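Local atomic coordinates of Aac(6')-Ih protein (Acinetobacter baumannii, PDB entry 4E8O), a protein that probably transfers an acetyl group from acetyl coenzyme A to the 6'-amino group of aminoglycoside antibiotics, so conferring resistance to them. Residues 41-46 and 76-81. Residues are numbered along the deposited sequence; the frame is centred on the assembly and turned at random.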
ATOM      1  N   LEU B  41     -14.042 -18.989   1.216  1.00 31.16           N
ATOM      2  CA  LEU B  41     -14.686 -18.750  -0.073  1.00 31.76           C
ATOM      3  C   LEU B  41     -14.066 -17.519  -0.721  1.00 31.07           C
ATOM      4  O   LEU B  41     -13.847 -17.483  -1.934  1.00 31.38           O
ATOM      5  CB  LEU B  41     -16.188 -18.537   0.101  1.00 30.98           C
ATOM      6  CG  LEU B  41     -16.988 -19.595   0.856  1.00 31.98           C
ATOM      7  CD1 LEU B  41     -18.452 -19.248   0.801  1.00 32.36           C
ATOM      8  CD2 LEU B  41     -16.756 -20.978   0.286  1.00 33.84           C
ATOM      9  N   LEU B  42     -13.787 -16.511   0.101  1.00 30.31           N
ATOM     10  CA  LEU B  42     -13.171 -15.277  -0.370  1.00 29.60           C
ATOM     11  C   LEU B  42     -11.719 -15.537  -0.745  1.00 28.80           C
ATOM     12  O   LEU B  42     -11.307 -15.295  -1.882  1.00 28.11           O
ATOM     13  CB  LEU B  42     -13.256 -14.193   0.710  1.00 29.17           C
ATOM     14  CG  LEU B  42     -12.776 -12.783   0.354  1.00 28.35           C
ATOM     15  CD1 LEU B  42     -13.492 -12.272  -0.885  1.00 28.83           C
ATOM     16  CD2 LEU B  42     -12.990 -11.822   1.517  1.00 27.49           C
ATOM     17  N   TRP B  43     -10.953 -16.041   0.218  1.00 28.64           N
ATOM     18  CA  TRP B  43      -9.549 -16.357  -0.003  1.00 28.88           C
ATOM     19  C   TRP B  43      -9.280 -17.829   0.294  1.00 30.51           C
ATOM     20  O   TRP B  43      -8.963 -18.187   1.428  1.00 30.10           O
ATOM     21  CB  TRP B  43      -8.653 -15.482   0.884  1.00 28.00           C
ATOM     22  CG  TRP B  43      -8.902 -14.000   0.767  1.00 26.32           C
ATOM     23  CD1 TRP B  43      -8.871 -13.242  -0.376  1.00 25.76           C
ATOM     24  CD2 TRP B  43      -9.189 -13.089   1.842  1.00 24.62           C
ATOM     25  NE1 TRP B  43      -9.135 -11.924  -0.074  1.00 24.58           N
ATOM     26  CE2 TRP B  43      -9.330 -11.805   1.279  1.00 23.93           C
ATOM     27  CE3 TRP B  43      -9.341 -13.241   3.223  1.00 24.31           C
ATOM     28  CZ2 TRP B  43      -9.618 -10.677   2.053  1.00 23.88           C
ATOM     29  CZ3 TRP B  43      -9.628 -12.122   3.990  1.00 25.23           C
ATOM     30  CH2 TRP B  43      -9.763 -10.856   3.405  1.00 24.67           C
ATOM     31  N   PRO B  44      -9.416 -18.691  -0.726  1.00 32.83           N
ATOM     32  CA  PRO B  44      -9.098 -20.113  -0.548  1.00 35.01           C
ATOM     33  C   PRO B  44      -7.649 -20.314  -0.105  1.00 35.69           C
ATOM     34  O   PRO B  44      -6.731 -19.915  -0.823  1.00 36.21           O
ATOM     35  CB  PRO B  44      -9.303 -20.694  -1.953  1.00 36.65           C
ATOM     36  CG  PRO B  44     -10.309 -19.790  -2.585  1.00 35.55           C
ATOM     37  CD  PRO B  44      -9.997 -18.415  -2.054  1.00 33.14           C
ATOM     38  N   ASP B  45      -7.451 -20.918   1.065  1.00 35.91           N
ATOM     39  CA  ASP B  45      -6.110 -21.177   1.583  1.00 35.07           C
ATOM     40  C   ASP B  45      -6.143 -22.248   2.666  1.00 35.32           C
ATOM     41  O   ASP B  45      -7.208 -22.717   3.066  1.00 35.86           O
ATOM     42  CB  ASP B  45      -5.482 -19.893   2.146  1.00 33.42           C
ATOM     43  CG  ASP B  45      -3.956 -19.913   2.102  1.00 34.71           C
ATOM     44  OD1 ASP B  45      -3.365 -21.014   1.984  1.00 36.54           O
ATOM     45  OD2 ASP B  45      -3.341 -18.827   2.192  1.00 33.45           O
ATOM     46  N   HIS B  46      -4.958 -22.624   3.129  1.00 34.67           N
ATOM     47  CA  HIS B  46      -4.851 -23.633   4.166  0.50 35.27           C
ATOM     48  C   HIS B  46      -5.517 -23.173   5.466  1.00 33.16           C
ATOM     49  O   HIS B  46      -5.415 -22.014   5.870  1.00 30.90           O
ATOM     50  CB  HIS B  46      -3.391 -24.045   4.366  0.50 36.71           C
ATOM     51  CG  HIS B  46      -2.824 -24.800   3.205  0.50 38.67           C
ATOM     52  ND1 HIS B  46      -3.609 -25.285   2.181  0.50 39.25           N
ATOM     53  CD2 HIS B  46      -1.552 -25.153   2.901  0.50 39.99           C
ATOM     54  CE1 HIS B  46      -2.847 -25.906   1.299  0.50 40.91           C
ATOM     55  NE2 HIS B  46      -1.594 -25.840   1.712  0.50 41.49           N
ATOM     56  N   ILE B  76     -23.899 -15.192   6.591  1.00 36.98           N
ATOM     57  CA  ILE B  76     -24.076 -15.032   5.149  1.00 36.24           C
ATOM     58  C   ILE B  76     -23.164 -13.980   4.522  1.00 33.49           C
ATOM     59  O   ILE B  76     -23.130 -13.839   3.298  1.00 34.31           O
ATOM     60  CB  ILE B  76     -25.566 -14.770   4.766  1.00 36.25           C
ATOM     61  CG1 ILE B  76     -26.160 -13.599   5.561  1.00 35.73           C
ATOM     62  CG2 ILE B  76     -26.399 -16.024   4.977  1.00 39.67           C
ATOM     63  CD1 ILE B  76     -25.905 -12.222   4.953  1.00 34.02           C
ATOM     64  N   ALA B  77     -22.433 -13.243   5.358  1.00 31.94           N
ATOM     65  CA  ALA B  77     -21.513 -12.213   4.876  1.00 29.26           C
ATOM     66  C   ALA B  77     -20.432 -11.889   5.902  1.00 27.14           C
ATOM     67  O   ALA B  77     -20.642 -12.056   7.106  1.00 28.27           O
ATOM     68  CB  ALA B  77     -22.273 -10.949   4.500  1.00 29.56           C
ATOM     69  N   MET B  78     -19.283 -11.416   5.422  1.00 25.02           N
ATOM     70  CA  MET B  78     -18.182 -11.005   6.293  1.00 23.70           C
ATOM     71  C   MET B  78     -17.459  -9.803   5.706  1.00 22.37           C
ATOM     72  O   MET B  78     -17.478  -9.594   4.493  1.00 22.09           O
ATOM     73  CB  MET B  78     -17.174 -12.141   6.475  1.00 23.13           C
ATOM     74  CG  MET B  78     -16.613 -12.678   5.167  1.00 23.14           C
ATOM     75  SD  MET B  78     -14.944 -13.358   5.316  1.00 34.49           S
ATOM     76  CE  MET B  78     -13.965 -11.874   5.104  1.00 34.54           C
ATOM     77  N   LEU B  79     -16.815  -9.026   6.573  1.00 21.15           N
ATOM     78  CA  LEU B  79     -15.982  -7.907   6.152  1.00 20.36           C
ATOM     79  C   LEU B  79     -14.757  -7.840   7.054  1.00 20.77           C
ATOM     80  O   LEU B  79     -14.840  -8.127   8.254  1.00 21.53           O
ATOM     81  CB  LEU B  79     -16.763  -6.590   6.243  1.00 20.63           C
ATOM     82  CG  LEU B  79     -16.015  -5.290   5.919  1.00 19.81           C
ATOM     83  CD1 LEU B  79     -16.961  -4.264   5.331  1.00 20.56           C
ATOM     84  CD2 LEU B  79     -15.349  -4.716   7.157  1.00 19.29           C
ATOM     85  N   GLU B  80     -13.623  -7.456   6.481  1.00 21.51           N
ATOM     86  CA  GLU B  80     -12.436  -7.176   7.270  1.00 20.78           C
ATOM     87  C   GLU B  80     -11.894  -5.817   6.852  1.00 19.37           C
ATOM     88  O   GLU B  80     -11.865  -5.492   5.667  1.00 18.45           O
ATOM     89  CB  GLU B  80     -11.382  -8.281   7.081  1.00 19.98           C
ATOM     90  CG  GLU B  80     -11.894  -9.672   7.455  1.00 19.94           C
ATOM     91  CD  GLU B  80     -10.842 -10.763   7.348  1.00 21.13           C
ATOM     92  OE1 GLU B  80      -9.627 -10.450   7.355  1.00 21.91           O
ATOM     93  OE2 GLU B  80     -11.234 -11.949   7.265  1.00 21.54           O
ATOM     94  N   ALA B  81     -11.473  -5.013   7.819  1.00 19.42           N
ATOM     95  CA  ALA B  81     -10.930  -3.701   7.497  1.00 18.50           C
ATOM     96  C   ALA B  81      -9.800  -3.383   8.447  1.00 18.51           C
ATOM     97  O   ALA B  81      -9.664  -4.023   9.494  1.00 19.40           O
ATOM     98  CB  ALA B  81     -12.014  -2.629   7.570  1.00 18.72           C
TER
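Leu42, in the last turn of helix 32-42, meets Met78 of strand 75-84 through methyl groups alone: Leu42 CD2 lies 3.7 Å from Met78 CE. The backbones stay well apart, since even the closest pair of CA atoms, those of Leu42 and Met78, is separated by 9.4 Å, and side chains must span the gap. Met78 does so with CG set between its backbone N and carbonyl carbon (chi1 56°) and a bend at chi3 that turns CE from the line of the chain. Trp35, Leu38 and Arg39 of helix 32-42 also touch Met78, while Phe103 packs on it from strand 96-104.

At Trp43, where the chain departs from the helix, the indole points its six-membered ring at the strand. Leu42 CD2 sits 3.6 Å above one indole face, displaced from the ring centre toward its border, so one methyl serves both the neighbouring ring and Met78. The ring edge meets the carboxylate of Glu80: Trp43 CZ3 is 3.7 Å from Glu80 OE2 and 3.8 Å from Glu80 OE1, with Glu80 CD in the indole plane and the two planes 82° apart. Glu80 reaches this edge with an extended chain beyond CG, a placement that would set its oxygens near the weakly positive C-H of CZ3. Its stronger partners are Arg39, through a salt bridge to OE2, and Trp35, through a hydrogen bond to the same atom; together they would hold the carboxylate in place at the ring edge.

Beyond the indole the chain runs on through Pro44 and Asp45 to His46, the N-cap position of helix 47-57. The end of helix 32-42 and the tryptophan after it thus pack on a central strand of the mixed sheet, and helix 47-57 follows, in the strand-helix-helix-strand order that opens the GNAT fold.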